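Peptide ABC transporter, peptide-binding protein (Enterococcus faecalis, PDB 3O6P) probably binds peptides as the substrate-capturing protein of an ABC importer; this chain is a C-terminal portion of that protein. Local coordinates at residues E49-D57 with F68-I76. Sequence-based numbering, arbitrary orientation.
Sequences EPNGLVPAD and FAKEAGSQI
Asn-51 holds Gly-73 and Ser-74, the residues that follow the short helix 68-72, to the loop 49-57 through both its side chain and its backbone. With CG anti to the backbone N (chi1 179°), the amide lies beside the helix exit, where ND2 donates to Gly-73 O at 3.0 Å. That bond is bent, 144° at the hydrogen, and ND2 sits above the carbonyl plane. The other amide atom, OD1, accepts from a water 2.7 Å away. Next door, Ser-74 OG donates to Asn-51 O at 2.7 Å, in the carbonyl plane and on a lone pair, while the same hydroxyl takes the N-H of Ile-76. A second water links Asn-51 O to Gln-75 N, so the Asn-51 carbonyl is gripped twice.

The tight, apolar part is built differently. The two methyls of Val-54 span the CD2-CE2 bond of the Phe-68 ring: CG1 lies 3.5 Å from CD2, and CG2 3.6 Å from CE2, with the two side chains crossing at about a right angle. Ala-69 CB comes up 3.6 Å from Ala-56 CA. Behind Phe-68, helix 202-218 supplies Met-209 and Leu-210, and Trp-206 meets the ring edge-to-face; Glu-213 of that helix accepts the backbone N-H groups of Leu-53 and Val-54. At the opposite end, Ile-76 CD1 touches Pro-50 CG at 3.9 Å, but around Ser-74 and Gln-75 the contact opens to solvent and relies on polar links and water.

Gly-73 leaves the helix with positive phi, and the two direct bonds to Asn-51 bind this exit to the loop. What follows is an ST turn at Ser-74, just after a helix packed through Phe-68 on helix 202-218, in the C-terminal portion of a family 5 solute-binding protein.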
loop_
_atom_site.group_PDB
_atom_site.type_symbol
_atom_site.label_atom_id
_atom_site.label_comp_id
_atom_site.label_asym_id
_atom_site.label_seq_id
_atom_site.Cartn_x
_atom_site.Cartn_y
_atom_site.Cartn_z
ATOM N N GLU A 49 -12.044 2.373 -6.314
ATOM C CA GLU A 49 -11.537 1.703 -5.112
ATOM C C GLU A 49 -10.505 0.628 -5.462
ATOM O O GLU A 49 -10.656 -0.060 -6.482
ATOM C CB GLU A 49 -12.672 1.077 -4.331
ATOM C CG GLU A 49 -13.565 2.109 -3.701
ATOM C CD GLU A 49 -14.777 1.477 -3.058
ATOM O OE1 GLU A 49 -14.621 0.740 -2.078
ATOM O OE2 GLU A 49 -15.896 1.708 -3.540
ATOM N N PRO A 50 -9.449 0.496 -4.635
ATOM C CA PRO A 50 -8.421 -0.508 -4.954
ATOM C C PRO A 50 -8.847 -1.879 -4.399
ATOM O O PRO A 50 -9.218 -1.979 -3.216
ATOM C CB PRO A 50 -7.199 0.015 -4.193
ATOM C CG PRO A 50 -7.802 0.689 -2.933
ATOM C CD PRO A 50 -9.184 1.212 -3.369
ATOM N N ASN A 51 -8.816 -2.920 -5.218
ATOM C CA ASN A 51 -9.022 -4.272 -4.686
ATOM C C ASN A 51 -7.875 -4.600 -3.734
ATOM O O ASN A 51 -8.094 -5.060 -2.604
ATOM C CB ASN A 51 -9.043 -5.295 -5.814
ATOM C CG ASN A 51 -9.237 -6.692 -5.299
ATOM O OD1 ASN A 51 -10.357 -7.064 -4.918
ATOM N ND2 ASN A 51 -8.136 -7.473 -5.229
ATOM N N GLY A 52 -6.661 -4.317 -4.195
ATOM C CA GLY A 52 -5.431 -4.600 -3.430
ATOM C C GLY A 52 -4.305 -3.802 -4.045
ATOM O O GLY A 52 -4.447 -2.601 -4.349
ATOM N N LEU A 53 -3.166 -4.461 -4.215
ATOM C CA LEU A 53 -2.010 -3.824 -4.813
ATOM C C LEU A 53 -2.049 -3.988 -6.322
ATOM O O LEU A 53 -1.948 -3.007 -7.064
ATOM C CB LEU A 53 -0.720 -4.416 -4.233
ATOM C CG LEU A 53 0.564 -3.945 -4.917
ATOM C CD1 LEU A 53 0.721 -2.414 -4.787
ATOM C CD2 LEU A 53 1.805 -4.664 -4.368
ATOM N N VAL A 54 -2.172 -5.216 -6.791
ATOM C CA VAL A 54 -2.194 -5.430 -8.256
ATOM C C VAL A 54 -3.555 -4.933 -8.770
ATOM O O VAL A 54 -4.592 -5.304 -8.198
ATOM C CB VAL A 54 -2.023 -6.932 -8.571
ATOM C CG1 VAL A 54 -2.258 -7.217 -10.062
ATOM C CG2 VAL A 54 -0.625 -7.403 -8.162
ATOM N N PRO A 55 -3.568 -4.083 -9.822
ATOM C CA PRO A 55 -4.864 -3.605 -10.354
ATOM C C PRO A 55 -5.779 -4.722 -10.818
ATOM O O PRO A 55 -5.308 -5.760 -11.292
ATOM C CB PRO A 55 -4.454 -2.766 -11.570
ATOM C CG PRO A 55 -3.116 -2.280 -11.210
ATOM C CD PRO A 55 -2.445 -3.397 -10.480
ATOM N N ALA A 56 -7.078 -4.485 -10.678
ATOM C CA ALA A 56 -8.132 -5.340 -11.222
ATOM C C ALA A 56 -8.259 -5.162 -12.727
ATOM O O ALA A 56 -7.903 -4.117 -13.263
ATOM C CB ALA A 56 -9.462 -5.012 -10.548
ATOM N N ASP A 57 -8.800 -6.178 -13.393
ATOM C CA ASP A 57 -9.036 -6.163 -14.848
ATOM C C ASP A 57 -7.756 -5.975 -15.631
ATOM O O ASP A 57 -7.770 -5.360 -16.698
ATOM C CB ASP A 57 -10.039 -5.072 -15.257
ATOM C CG ASP A 57 -11.372 -5.210 -14.567
ATOM O OD1 ASP A 57 -11.835 -6.351 -14.374
ATOM O OD2 ASP A 57 -11.964 -4.163 -14.217
ATOM N N PHE A 68 -6.715 -11.782 -11.924
ATOM C CA PHE A 68 -5.817 -11.851 -10.765
ATOM C C PHE A 68 -6.454 -11.273 -9.506
ATOM O O PHE A 68 -6.393 -11.885 -8.439
ATOM C CB PHE A 68 -4.508 -11.101 -11.031
ATOM C CG PHE A 68 -3.486 -11.262 -9.932
ATOM C CD1 PHE A 68 -2.594 -12.340 -9.929
ATOM C CD2 PHE A 68 -3.419 -10.336 -8.894
ATOM C CE1 PHE A 68 -1.649 -12.488 -8.896
ATOM C CE2 PHE A 68 -2.492 -10.466 -7.865
ATOM C CZ PHE A 68 -1.598 -11.548 -7.868
ATOM N N ALA A 69 -7.009 -10.066 -9.609
ATOM C CA ALA A 69 -7.574 -9.402 -8.418
ATOM C C ALA A 69 -8.758 -10.180 -7.844
ATOM O O ALA A 69 -8.896 -10.295 -6.623
ATOM C CB ALA A 69 -7.958 -7.952 -8.721
ATOM N N LYS A 70 -9.604 -10.730 -8.715
ATOM C CA LYS A 70 -10.743 -11.522 -8.246
ATOM C C LYS A 70 -10.277 -12.791 -7.524
ATOM O O LYS A 70 -10.822 -13.156 -6.475
ATOM C CB LYS A 70 -11.696 -11.869 -9.391
ATOM C CG LYS A 70 -12.410 -10.691 -9.994
ATOM C CD LYS A 70 -13.164 -11.139 -11.248
ATOM C CE LYS A 70 -14.128 -10.081 -11.763
ATOM N NZ LYS A 70 -15.235 -10.704 -12.566
ATOM N N GLU A 71 -9.271 -13.453 -8.086
ATOM C CA GLU A 71 -8.717 -14.658 -7.485
ATOM C C GLU A 71 -8.045 -14.385 -6.138
ATOM O O GLU A 71 -8.146 -15.196 -5.212
ATOM C CB GLU A 71 -7.728 -15.333 -8.439
ATOM C CG GLU A 71 -8.386 -16.159 -9.516
ATOM C CD GLU A 71 -7.400 -17.079 -10.209
ATOM O OE1 GLU A 71 -6.895 -16.680 -11.272
ATOM O OE2 GLU A 71 -7.115 -18.183 -9.692
ATOM N N ALA A 72 -7.364 -13.244 -6.036
ATOM C CA ALA A 72 -6.645 -12.893 -4.826
ATOM C C ALA A 72 -7.630 -12.544 -3.716
ATOM O O ALA A 72 -7.344 -12.766 -2.544
ATOM C CB ALA A 72 -5.671 -11.717 -5.088
ATOM N N GLY A 73 -8.794 -12.031 -4.089
ATOM C CA GLY A 73 -9.696 -11.388 -3.105
ATOM C C GLY A 73 -9.182 -10.028 -2.622
ATOM O O GLY A 73 -8.153 -9.534 -3.078
ATOM N N SER A 74 -9.921 -9.407 -1.702
ATOM C CA SER A 74 -9.541 -8.109 -1.177
ATOM C C SER A 74 -9.484 -8.163 0.331
ATOM O O SER A 74 -10.417 -8.687 0.962
ATOM C CB SER A 74 -10.578 -7.039 -1.582
ATOM O OG SER A 74 -10.194 -5.769 -1.059
ATOM N N GLN A 75 -8.437 -7.566 0.911
ATOM C CA GLN A 75 -8.383 -7.367 2.370
ATOM C C GLN A 75 -8.435 -5.876 2.742
ATOM O O GLN A 75 -8.122 -5.477 3.888
ATOM C CB GLN A 75 -7.116 -8.048 2.913
ATOM C CG GLN A 75 -7.126 -9.540 2.494
ATOM C CD GLN A 75 -6.055 -10.378 3.134
ATOM O OE1 GLN A 75 -5.084 -10.803 2.474
ATOM N NE2 GLN A 75 -6.233 -10.655 4.416
ATOM N N ILE A 76 -8.864 -5.051 1.791
ATOM C CA ILE A 76 -9.000 -3.600 2.028
ATOM C C ILE A 76 -10.423 -3.292 2.457
ATOM O O ILE A 76 -11.374 -3.623 1.726
ATOM C CB ILE A 76 -8.580 -2.759 0.820
ATOM C CG1 ILE A 76 -7.085 -2.985 0.528
ATOM C CG2 ILE A 76 -8.929 -1.223 1.078
ATOM C CD1 ILE A 76 -6.565 -2.189 -0.620
HETATM O O HOH W 1 -6.468 -6.410 -0.753
HETATM O O HOH W 2 -11.789 -9.293 -5.020
#